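Side-chain contacts in putative agmatinase (Clostridium difficile, PDB 3LHL), which probably hydrolyses agmatine to putrescine and urea, as a manganese-dependent member of the agmatinase branch of the arginase family: residues A[15-18]-A[19-22]; A[139-142]-A[143-146]; A[146-150]-A[151-155]; A[190-194]-A[195-199]; A[232-236]-A[237-241]. One frame throughout, in Å; residues are numbered along the deposited sequence.

Contact 1: residues A[15-18]-A[19-22]; sequences VGFD and GTTS. With PO4 (phosphate ion), chain F.
The ring of Phe17 lies under the backbone of Gly19, whose amide N sits 3.2 Å above the ring plane, over its centre. CE1 is the nearest ring atom, 3.3 Å from Gly19 N, and CZ comes close to Gly19 CA. The first torsion sends the ring there, with CG opposite the Phe17 backbone N (chi1 171°), beneath the chain that follows. Phe17 also packs on Val73 of helix 70-86.

Beyond the ring the chain folds into a type I turn from Asp18 to Thr21, closed by a hydrogen bond of 3.0 Å from Thr21 N to Asp18 O. The two side chains at the ends of the turn come together loosely, Asp18 CB being 4.0 Å from Thr21 OG1. Their polar ends are held by other parts of the chain: the Asp18 carboxylate by Arg28 and the amide of Gly26, Thr21 OG1 by Glu97, which also binds Thr20 OG1.

Past the turn, Ser22 N donates a 3.0 Å bond to O2 of a phosphate, probably from the crystallisation liquor, while Thr21 CG2 lies against its O4 at 3.4 Å. The Thr21 side chain is about 5 Å from that of Glu248, which can bind manganese although none sits on it in this model, and about 8 Å from a manganese ion. This is consistent with a polar loop held beside the metal site by Arg28 and Glu97, its backbone amide able to receive an anion.

Contact 2: residues A[139-142]-A[143-146]; sequences TVIK and RIWD
From the N-cap Thr139 the chain enters helix 140-148, and residues up to Asp146 are tied by successive i to i+4 bonds that begin with Arg143 N to Thr139 O (3.0 Å) and end with Asp146 N to Lys142 O. Thr139 OG1 makes no capping bond and is used by Lys134 O and Ser136 N.

On the outer side, Lys142, Arg143 and Asp146 form a charged group. The Arg143 chain, bent at chi2 and chi3, turns its guanidinium along the helix so that NH1 meets Asp146 OD2 at 2.6 Å, a salt bridge with the Asp146 CG in the guanidinium plane, at its edge. The Lys142 chain starts opposite its backbone N (chi1 -178°) and runs alongside the Trp145 side chain, CE passing 3.9 Å from Trp145 CE3 at an oblique angle to the ring. Lys142 NZ and Arg143 NH2 both bind Glu128, and this shared carboxylate probably offsets the nearness of the two cations. Trp145 NE1 bonds to Asp150 OD1.

The inner side is aliphatic. Ile144 CD1 is 4.3 Å from both Val140 CG2 and Ile141 CD1, so one methyl meets both residues of the previous turn.

Val140 also comes close to the manganese ligands His98 and Asp125. The side chains of Ile141 and Ile144 both pack against strands 115-120 and 153-158, Ile144 also touches Phe105 of helix 101-111, and the Trp145 ring meets Phe168 and His174 edge-to-face.

Contact 3: residues A[146-150]-A[151-155]; sequences DIVGD and NKIFQ
Val148 CG2 is the point where the end of helix 140-148 meets the chain leading into strand 153-158. It lies 3.7 Å from Lys152 CB and 3.8 Å from both CG1 and CD1 of Ile153, whose side chain crosses that of Val148 at about a right angle. This is the close part of the contact: the valine branch, put between its own backbone N and carbonyl carbon, fits against the base of the lysine and the flank of the isoleucine. Ile153 carries the packing inward to Ile144 and Trp145 of the helix.

The lysine turns back over the loop. Its chain is bent at chi2 and chi3, both near -60°, and CG lies 3.2 Å from Asp150 O and 3.5 Å from Val148 O. The amine then leads off to Asp114, with which NZ forms a salt bridge, and to a cation-pi contact with Tyr116.

The outer side is looser. Gly149 leaves the helix with positive phi (78°), a conformation that comes easily to glycine. Asn151 is exposed, its CB touching little but the neighbouring peptide of Asp150. The Asp150 carboxylate is held through OD1 by His174 ND1.

Between the two sides a water spans the turn, giving a hydrogen bond of 2.9 Å to Gly149 O and accepting one of 2.8 Å from Ile153 N. The chemistry implies a helix-to-strand connection closed by apolar contact between Val148 and the buried Ile153, and by a water at its backbone that matches a carbonyl to an amide that have no direct bond.

Contact 4: residues A[190-194]-A[195-199]; sequences NMLNG and KNIYL
Lys195 meets Leu192 across a type II turn, its N donating to Leu192 O at 2.9 Å. Followed outward, the lysine side chain stays near the turn for its first atoms. CB is 3.3 Å from Leu192 O, and CG, set beside the backbone N by a chi1 of -67°, is still only 3.6 Å from the same oxygen. The bend at chi2 brings CD to Gly194, 4.1 Å from its O; beyond it CE leads away from the turn, and the bend at chi4 turns NZ to the hydroxyl of Tyr116. The aliphatic part of the lysine thus lines the turn while its amine is hydrogen-bonded to Tyr116 of the neighbouring strand.

Gly194 sits in the third place of the turn with phi of 74°, in the left-handed region that glycine enters readily. On the inner side Leu192 reaches over the turn to the strand: CD2 lies 4.1 Å from Ile197 CG1, the two side chains crossing at about a right angle. Ile239 touches both of them, and Asn193 OD1 is bound by Asn238, so the next helix-to-strand connection borders this one.

Away from the manganese site, this is the alpha-to-beta turn of the alpha/beta arginase fold, where helix 185-191 ends, the chain reverses in a tight turn, and strand 196-202 enters the parallel sheet.

Contact 5: residues A[232-236]-A[237-241]; sequences KIIKN and SNINI
Ile234 O receives two hydrogen bonds from Ser237, one from OG at 2.9 Å and one from N at 3.1 Å, at the end of helix 229-235, where the alpha/beta fold turns from a helix into strand 240-247 of its parallel sheet. Both donors come from the same face of the carbonyl plane, OG tilted 24° from it and N far above it. A chi1 of 80° makes this possible: it folds OG between the Ser237 backbone N and carbonyl carbon, back toward the last helical turn. The serine thereby closes the helix end with its own side chain as well as its amide. OG also accepts a weak bond of 3.4 Å from Ile239 N, linking the helix end to the residue before the strand. Ser237 CB rests 3.2 Å from Ile233 O.

Next outward, Lys277 of helix 258-278 bonds to Ser237 O.

Behind the polar turn, Ile234 packs between the helix and the sheet with two branches. One side meets Ile239, whose chain crosses it obliquely; the other meets Ile241 at about a right angle. Leu199 of the next strand touches Ile234 and Ile241, while Ile273 and Ile274 of helix 258-278 cover Ile234 and Ile241 respectively. The two branches end in distinct contacts, Ile234 CG1 with Ile239 CD1 at 4.2 Å and Ile234 CG2 with Ile241 CD1 at 4.0 Å.

In the fold
All five contacts come in order along one chain, and contacts 3, 4 and 5 each bring a helix end into a strand of the same eight-stranded parallel sheet. Contacts 2 and 3 share Asp146 and helix 140-148, their centres about 8 Å apart. Contacts 4 and 5 are equally close, since strands 196-202 and 240-247 are neighbours and their approaches bond through backbone atoms. Contact 3 touches contact 4 where Phe154 packs on Leu192. Contact 1, in the loop after strand 10-15, has its centre about 31 Å from that of contact 5. The loop of contact 1 and helix start of contact 2 thus lie near the manganese site, the turns of contacts 4 and 5 away from it.

Contact 1: residues A[15-18]-A[19-22]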
# COMPACT_ATOMS: atom_id res chain seq x y z
N VAL A 15 -1.58 10.89 3.61
CA VAL A 15 -2.71 11.37 2.82
C VAL A 15 -3.97 10.96 3.58
O VAL A 15 -4.49 9.86 3.39
CB VAL A 15 -2.75 10.73 1.42
CG1 VAL A 15 -3.98 11.22 0.66
CG2 VAL A 15 -1.49 11.07 0.64
N GLY A 16 -4.44 11.86 4.45
CA GLY A 16 -5.63 11.58 5.23
C GLY A 16 -6.89 11.86 4.42
O GLY A 16 -7.57 12.87 4.62
N PHE A 17 -7.20 10.94 3.51
CA PHE A 17 -8.36 11.07 2.66
C PHE A 17 -9.20 9.80 2.63
O PHE A 17 -8.67 8.70 2.49
CB PHE A 17 -7.91 11.40 1.23
CG PHE A 17 -9.01 11.33 0.21
CD1 PHE A 17 -9.93 12.37 0.09
CD2 PHE A 17 -9.14 10.23 -0.64
CE1 PHE A 17 -10.96 12.32 -0.85
CE2 PHE A 17 -10.16 10.17 -1.58
CZ PHE A 17 -11.07 11.22 -1.69
N ASP A 18 -10.52 9.95 2.78
CA ASP A 18 -11.43 8.81 2.70
C ASP A 18 -12.73 9.25 2.03
O ASP A 18 -13.80 8.71 2.28
CB ASP A 18 -11.73 8.21 4.09
CG ASP A 18 -12.21 9.23 5.10
OD1 ASP A 18 -12.98 10.14 4.74
OD2 ASP A 18 -11.81 9.11 6.27
N GLY A 19 -12.59 10.24 1.14
CA GLY A 19 -13.73 10.80 0.43
C GLY A 19 -14.69 9.87 -0.30
O GLY A 19 -15.85 10.24 -0.49
N THR A 20 -14.25 8.69 -0.72
CA THR A 20 -15.16 7.79 -1.42
C THR A 20 -15.66 6.65 -0.54
O THR A 20 -16.29 5.71 -1.04
CB THR A 20 -14.54 7.20 -2.71
OG1 THR A 20 -13.66 6.11 -2.38
CG2 THR A 20 -13.75 8.27 -3.46
N THR A 21 -15.39 6.74 0.76
CA THR A 21 -15.84 5.72 1.72
C THR A 21 -17.11 6.25 2.38
O THR A 21 -17.08 7.30 3.00
CB THR A 21 -14.78 5.46 2.80
OG1 THR A 21 -13.52 5.16 2.19
CG2 THR A 21 -15.20 4.30 3.70
N SER A 22 -18.20 5.51 2.26
CA SER A 22 -19.48 5.95 2.82
C SER A 22 -19.85 5.48 4.23
O SER A 22 -19.99 6.30 5.14
CB SER A 22 -20.61 5.57 1.86
OG SER A 22 -20.35 6.05 0.55
P PO4 F . -18.26 1.89 2.14
O1 PO4 F . -18.19 0.49 1.66
O2 PO4 F . -17.49 2.77 1.23
O3 PO4 F . -19.68 2.33 2.17
O4 PO4 F . -17.69 1.97 3.51
O HOH W 1 -15.69 9.58 4.01

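Contact 2: residues A[139-142]-A[143-146]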
# COMPACT_ATOMS: atom_id res chain seq x y z
N THR A 139 -12.42 -0.04 -6.55
CA THR A 139 -12.19 -0.22 -7.98
C THR A 139 -10.76 0.14 -8.35
O THR A 139 -10.39 0.09 -9.52
CB THR A 139 -13.11 0.68 -8.82
OG1 THR A 139 -12.70 2.04 -8.66
CG2 THR A 139 -14.58 0.55 -8.39
N VAL A 140 -9.96 0.51 -7.36
CA VAL A 140 -8.59 0.95 -7.62
C VAL A 140 -7.73 0.03 -8.50
O VAL A 140 -7.04 0.51 -9.40
CB VAL A 140 -7.82 1.24 -6.28
CG1 VAL A 140 -7.55 -0.06 -5.52
CG2 VAL A 140 -6.53 1.99 -6.58
N ILE A 141 -7.78 -1.28 -8.27
CA ILE A 141 -6.97 -2.18 -9.09
C ILE A 141 -7.48 -2.27 -10.52
O ILE A 141 -6.70 -2.47 -11.45
CB ILE A 141 -6.88 -3.59 -8.46
CG1 ILE A 141 -6.25 -3.49 -7.07
CG2 ILE A 141 -6.04 -4.52 -9.33
CD1 ILE A 141 -4.88 -2.83 -7.07
N LYS A 142 -8.79 -2.13 -10.70
CA LYS A 142 -9.37 -2.18 -12.03
C LYS A 142 -8.87 -0.94 -12.78
O LYS A 142 -8.50 -1.02 -13.95
CB LYS A 142 -10.90 -2.17 -11.96
CG LYS A 142 -11.58 -2.28 -13.32
CD LYS A 142 -11.23 -3.58 -14.02
CE LYS A 142 -11.78 -3.62 -15.44
NZ LYS A 142 -13.27 -3.49 -15.48
N ARG A 143 -8.84 0.19 -12.08
CA ARG A 143 -8.36 1.43 -12.68
C ARG A 143 -6.91 1.26 -13.11
O ARG A 143 -6.52 1.68 -14.20
CB ARG A 143 -8.45 2.59 -11.69
CG ARG A 143 -9.86 3.05 -11.43
CD ARG A 143 -10.55 3.39 -12.74
NE ARG A 143 -11.94 2.96 -12.69
CZ ARG A 143 -12.48 2.07 -13.51
NH1 ARG A 143 -11.76 1.52 -14.47
NH2 ARG A 143 -13.74 1.72 -13.33
N ILE A 144 -6.11 0.63 -12.25
CA ILE A 144 -4.71 0.41 -12.55
C ILE A 144 -4.54 -0.58 -13.70
O ILE A 144 -3.64 -0.43 -14.52
CB ILE A 144 -3.95 -0.09 -11.31
CG1 ILE A 144 -3.87 1.05 -10.28
CG2 ILE A 144 -2.57 -0.61 -11.70
CD1 ILE A 144 -3.20 0.69 -8.97
N TRP A 145 -5.40 -1.59 -13.76
CA TRP A 145 -5.32 -2.56 -14.84
C TRP A 145 -5.58 -1.87 -16.18
O TRP A 145 -5.01 -2.24 -17.21
CB TRP A 145 -6.33 -3.69 -14.65
CG TRP A 145 -6.32 -4.66 -15.78
CD1 TRP A 145 -5.42 -5.67 -15.99
CD2 TRP A 145 -7.22 -4.69 -16.89
NE1 TRP A 145 -5.71 -6.32 -17.18
CE2 TRP A 145 -6.81 -5.74 -17.75
CE3 TRP A 145 -8.34 -3.92 -17.25
CZ2 TRP A 145 -7.48 -6.04 -18.94
CZ3 TRP A 145 -9.01 -4.22 -18.44
CH2 TRP A 145 -8.57 -5.27 -19.27
N ASP A 146 -6.46 -0.86 -16.17
CA ASP A 146 -6.75 -0.12 -17.39
C ASP A 146 -5.49 0.57 -17.89
O ASP A 146 -5.38 0.92 -19.06
CB ASP A 146 -7.84 0.94 -17.16
CG ASP A 146 -9.23 0.35 -17.07
OD1 ASP A 146 -9.47 -0.72 -17.69
OD2 ASP A 146 -10.09 0.95 -16.41

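Contact 3: residues A[146-150]-A[151-155]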
# COMPACT_ATOMS: atom_id res chain seq x y z
N ASP A 146 -6.46 -0.86 -16.17
CA ASP A 146 -6.75 -0.12 -17.39
C ASP A 146 -5.49 0.57 -17.89
O ASP A 146 -5.38 0.92 -19.06
CB ASP A 146 -7.84 0.94 -17.16
CG ASP A 146 -9.23 0.35 -17.07
OD1 ASP A 146 -9.47 -0.72 -17.69
OD2 ASP A 146 -10.09 0.95 -16.41
N ILE A 147 -4.53 0.77 -16.99
CA ILE A 147 -3.29 1.44 -17.36
C ILE A 147 -2.18 0.48 -17.80
O ILE A 147 -1.50 0.74 -18.79
CB ILE A 147 -2.76 2.31 -16.20
CG1 ILE A 147 -3.78 3.39 -15.85
CG2 ILE A 147 -1.43 2.94 -16.59
CD1 ILE A 147 -3.39 4.24 -14.65
N VAL A 148 -2.00 -0.62 -17.08
CA VAL A 148 -0.93 -1.57 -17.39
C VAL A 148 -1.33 -2.82 -18.17
O VAL A 148 -0.50 -3.43 -18.84
CB VAL A 148 -0.20 -2.03 -16.11
CG1 VAL A 148 0.38 -0.82 -15.38
CG2 VAL A 148 -1.17 -2.80 -15.20
N GLY A 149 -2.60 -3.21 -18.07
CA GLY A 149 -3.03 -4.40 -18.78
C GLY A 149 -2.62 -5.69 -18.09
O GLY A 149 -2.15 -5.67 -16.95
N ASP A 150 -2.77 -6.81 -18.80
CA ASP A 150 -2.45 -8.12 -18.25
C ASP A 150 -0.98 -8.40 -17.96
O ASP A 150 -0.08 -7.73 -18.48
CB ASP A 150 -2.96 -9.22 -19.19
CG ASP A 150 -4.44 -9.06 -19.54
OD1 ASP A 150 -5.22 -8.55 -18.70
OD2 ASP A 150 -4.82 -9.48 -20.65
N ASN A 151 -0.75 -9.40 -17.11
CA ASN A 151 0.59 -9.84 -16.74
C ASN A 151 1.45 -8.79 -16.07
O ASN A 151 2.67 -8.81 -16.20
CB ASN A 151 1.29 -10.38 -17.99
CG ASN A 151 0.50 -11.49 -18.67
OD1 ASN A 151 0.33 -11.49 -19.88
ND2 ASN A 151 0.02 -12.44 -17.87
N LYS A 152 0.83 -7.87 -15.34
CA LYS A 152 1.58 -6.83 -14.65
C LYS A 152 1.16 -6.74 -13.19
O LYS A 152 1.94 -6.29 -12.34
CB LYS A 152 1.35 -5.47 -15.31
CG LYS A 152 1.49 -5.46 -16.83
CD LYS A 152 2.89 -5.85 -17.28
CE LYS A 152 3.92 -4.86 -16.79
NZ LYS A 152 5.24 -5.13 -17.43
N ILE A 153 -0.07 -7.15 -12.90
CA ILE A 153 -0.61 -7.08 -11.55
C ILE A 153 -0.62 -8.42 -10.84
O ILE A 153 -1.08 -9.43 -11.40
CB ILE A 153 -2.03 -6.49 -11.59
CG1 ILE A 153 -1.99 -5.16 -12.35
CG2 ILE A 153 -2.58 -6.31 -10.18
CD1 ILE A 153 -3.35 -4.55 -12.60
N PHE A 154 -0.11 -8.43 -9.61
CA PHE A 154 -0.04 -9.63 -8.78
C PHE A 154 -0.71 -9.34 -7.45
O PHE A 154 -0.28 -8.47 -6.71
CB PHE A 154 1.42 -10.02 -8.57
CG PHE A 154 2.13 -10.35 -9.85
CD1 PHE A 154 2.29 -11.67 -10.26
CD2 PHE A 154 2.58 -9.32 -10.68
CE1 PHE A 154 2.88 -11.97 -11.48
CE2 PHE A 154 3.18 -9.61 -11.90
CZ PHE A 154 3.33 -10.94 -12.30
N GLN A 155 -1.77 -10.09 -7.15
CA GLN A 155 -2.53 -9.88 -5.93
C GLN A 155 -2.34 -11.03 -4.96
O GLN A 155 -2.26 -12.19 -5.36
CB GLN A 155 -4.00 -9.71 -6.30
CG GLN A 155 -4.19 -8.85 -7.55
CD GLN A 155 -5.63 -8.51 -7.83
OE1 GLN A 155 -6.27 -7.76 -7.09
NE2 GLN A 155 -6.17 -9.07 -8.91
O HOH W 2 -2.09 -7.52 -14.78

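Contact 4: residues A[190-194]-A[195-199]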
# COMPACT_ATOMS: atom_id res chain seq x y z
N ASN A 190 10.81 -13.73 -6.89
CA ASN A 190 11.99 -14.21 -7.60
C ASN A 190 11.77 -14.10 -9.11
O ASN A 190 12.69 -13.78 -9.86
CB ASN A 190 12.28 -15.67 -7.24
CG ASN A 190 12.97 -15.81 -5.90
OD1 ASN A 190 13.92 -15.08 -5.60
ND2 ASN A 190 12.51 -16.75 -5.08
N MSE A 191 10.54 -14.37 -9.54
CA MSE A 191 10.20 -14.29 -10.96
C MSE A 191 10.28 -12.87 -11.49
O MSE A 191 10.51 -12.66 -12.68
CB MSE A 191 8.79 -14.85 -11.20
CG MSE A 191 8.74 -16.35 -11.37
SE MSE A 191 6.91 -16.98 -11.45
CE MSE A 191 6.26 -15.87 -12.91
N LEU A 192 10.08 -11.90 -10.60
CA LEU A 192 10.14 -10.49 -10.96
C LEU A 192 11.55 -9.95 -10.74
O LEU A 192 11.74 -8.75 -10.55
CB LEU A 192 9.15 -9.69 -10.12
CG LEU A 192 7.70 -9.58 -10.59
CD1 LEU A 192 7.18 -10.92 -11.03
CD2 LEU A 192 6.86 -9.02 -9.45
N ASN A 193 12.52 -10.86 -10.76
CA ASN A 193 13.92 -10.50 -10.56
C ASN A 193 14.36 -9.35 -11.46
O ASN A 193 14.21 -9.42 -12.68
CB ASN A 193 14.81 -11.72 -10.81
CG ASN A 193 16.27 -11.46 -10.48
OD1 ASN A 193 16.95 -10.69 -11.17
ND2 ASN A 193 16.76 -12.10 -9.43
N GLY A 194 14.88 -8.29 -10.84
CA GLY A 194 15.36 -7.14 -11.58
C GLY A 194 14.31 -6.22 -12.16
O GLY A 194 14.64 -5.31 -12.92
N LYS A 195 13.04 -6.43 -11.81
CA LYS A 195 11.98 -5.59 -12.33
C LYS A 195 11.60 -4.44 -11.41
O LYS A 195 11.92 -4.45 -10.22
CB LYS A 195 10.74 -6.45 -12.64
CG LYS A 195 10.96 -7.43 -13.78
CD LYS A 195 11.41 -6.71 -15.04
CE LYS A 195 11.78 -7.67 -16.16
NZ LYS A 195 10.62 -8.52 -16.57
N ASN A 196 10.92 -3.45 -11.97
CA ASN A 196 10.48 -2.28 -11.22
C ASN A 196 9.08 -2.54 -10.68
O ASN A 196 8.17 -2.93 -11.42
CB ASN A 196 10.49 -1.05 -12.12
CG ASN A 196 11.87 -0.70 -12.62
OD1 ASN A 196 12.07 -0.42 -13.80
ND2 ASN A 196 12.85 -0.73 -11.71
N ILE A 197 8.92 -2.32 -9.38
CA ILE A 197 7.66 -2.60 -8.72
C ILE A 197 7.01 -1.44 -7.96
O ILE A 197 7.69 -0.60 -7.37
CB ILE A 197 7.85 -3.80 -7.72
CG1 ILE A 197 7.84 -5.13 -8.47
CG2 ILE A 197 6.77 -3.78 -6.64
CD1 ILE A 197 9.04 -5.37 -9.37
N TYR A 198 5.69 -1.40 -8.00
CA TYR A 198 4.94 -0.43 -7.22
C TYR A 198 4.25 -1.34 -6.21
O TYR A 198 3.44 -2.19 -6.59
CB TYR A 198 3.88 0.31 -8.02
CG TYR A 198 3.20 1.35 -7.15
CD1 TYR A 198 3.66 2.67 -7.12
CD2 TYR A 198 2.17 1.00 -6.28
CE1 TYR A 198 3.11 3.61 -6.24
CE2 TYR A 198 1.61 1.92 -5.40
CZ TYR A 198 2.09 3.23 -5.38
OH TYR A 198 1.56 4.14 -4.48
N LEU A 199 4.57 -1.17 -4.94
CA LEU A 199 3.99 -2.00 -3.89
C LEU A 199 2.86 -1.30 -3.15
O LEU A 199 3.08 -0.29 -2.49
CB LEU A 199 5.08 -2.40 -2.90
CG LEU A 199 4.66 -3.14 -1.63
CD1 LEU A 199 4.07 -4.50 -1.97
CD2 LEU A 199 5.89 -3.30 -0.73

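Contact 5: residues A[232-236]-A[237-241]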
# COMPACT_ATOMS: atom_id res chain seq x y z
N LYS A 232 11.09 -10.16 4.72
CA LYS A 232 12.32 -10.92 4.56
C LYS A 232 12.49 -11.29 3.09
O LYS A 232 13.59 -11.19 2.54
CB LYS A 232 12.27 -12.18 5.43
CG LYS A 232 13.62 -12.86 5.61
CD LYS A 232 13.49 -14.12 6.46
CE LYS A 232 13.77 -15.37 5.64
NZ LYS A 232 12.85 -15.53 4.47
N ILE A 233 11.40 -11.72 2.47
CA ILE A 233 11.40 -12.12 1.07
C ILE A 233 11.80 -10.97 0.15
O ILE A 233 12.55 -11.15 -0.81
CB ILE A 233 10.00 -12.63 0.67
CG1 ILE A 233 9.71 -13.93 1.43
CG2 ILE A 233 9.92 -12.82 -0.84
CD1 ILE A 233 8.28 -14.39 1.37
N ILE A 234 11.31 -9.77 0.45
CA ILE A 234 11.66 -8.61 -0.35
C ILE A 234 13.12 -8.25 -0.10
O ILE A 234 13.85 -7.94 -1.04
CB ILE A 234 10.76 -7.40 -0.01
CG1 ILE A 234 9.37 -7.61 -0.62
CG2 ILE A 234 11.39 -6.11 -0.51
CD1 ILE A 234 8.40 -6.52 -0.30
N LYS A 235 13.54 -8.30 1.16
CA LYS A 235 14.91 -7.97 1.51
C LYS A 235 15.92 -8.86 0.79
O LYS A 235 16.97 -8.38 0.35
CB LYS A 235 15.13 -8.08 3.02
CG LYS A 235 16.59 -7.92 3.43
CD LYS A 235 16.76 -7.94 4.94
CE LYS A 235 18.22 -7.80 5.35
NZ LYS A 235 19.05 -8.97 4.95
N ASN A 236 15.62 -10.15 0.68
CA ASN A 236 16.54 -11.09 0.03
C ASN A 236 16.34 -11.20 -1.48
O ASN A 236 17.06 -11.94 -2.14
CB ASN A 236 16.40 -12.49 0.65
CG ASN A 236 16.76 -12.52 2.13
OD1 ASN A 236 17.69 -11.85 2.57
ND2 ASN A 236 16.03 -13.31 2.90
N SER A 237 15.37 -10.47 -2.03
CA SER A 237 15.12 -10.54 -3.46
C SER A 237 15.86 -9.47 -4.24
O SER A 237 16.62 -8.68 -3.68
CB SER A 237 13.63 -10.40 -3.74
OG SER A 237 13.24 -9.03 -3.70
N ASN A 238 15.62 -9.44 -5.55
CA ASN A 238 16.25 -8.45 -6.40
C ASN A 238 15.19 -7.63 -7.13
O ASN A 238 15.32 -7.36 -8.33
CB ASN A 238 17.19 -9.11 -7.41
CG ASN A 238 17.98 -8.09 -8.22
OD1 ASN A 238 18.54 -7.15 -7.66
ND2 ASN A 238 18.02 -8.27 -9.53
N ILE A 239 14.13 -7.24 -6.43
CA ILE A 239 13.10 -6.42 -7.06
C ILE A 239 13.38 -4.97 -6.69
O ILE A 239 13.94 -4.68 -5.63
CB ILE A 239 11.67 -6.79 -6.60
CG1 ILE A 239 11.50 -6.53 -5.10
CG2 ILE A 239 11.37 -8.24 -6.93
CD1 ILE A 239 10.06 -6.65 -4.64
N ASN A 240 13.01 -4.06 -7.58
CA ASN A 240 13.24 -2.64 -7.34
C ASN A 240 11.93 -1.90 -7.06
O ASN A 240 11.12 -1.67 -7.96
CB ASN A 240 13.96 -2.04 -8.55
CG ASN A 240 14.34 -0.58 -8.35
OD1 ASN A 240 14.68 -0.17 -7.24
ND2 ASN A 240 14.29 0.20 -9.42
N ILE A 241 11.72 -1.55 -5.80
CA ILE A 241 10.51 -0.84 -5.42
C ILE A 241 10.73 0.65 -5.68
O ILE A 241 11.56 1.28 -5.03
CB ILE A 241 10.17 -1.07 -3.93
CG1 ILE A 241 9.90 -2.57 -3.70
CG2 ILE A 241 8.94 -0.26 -3.54
CD1 ILE A 241 9.61 -2.95 -2.26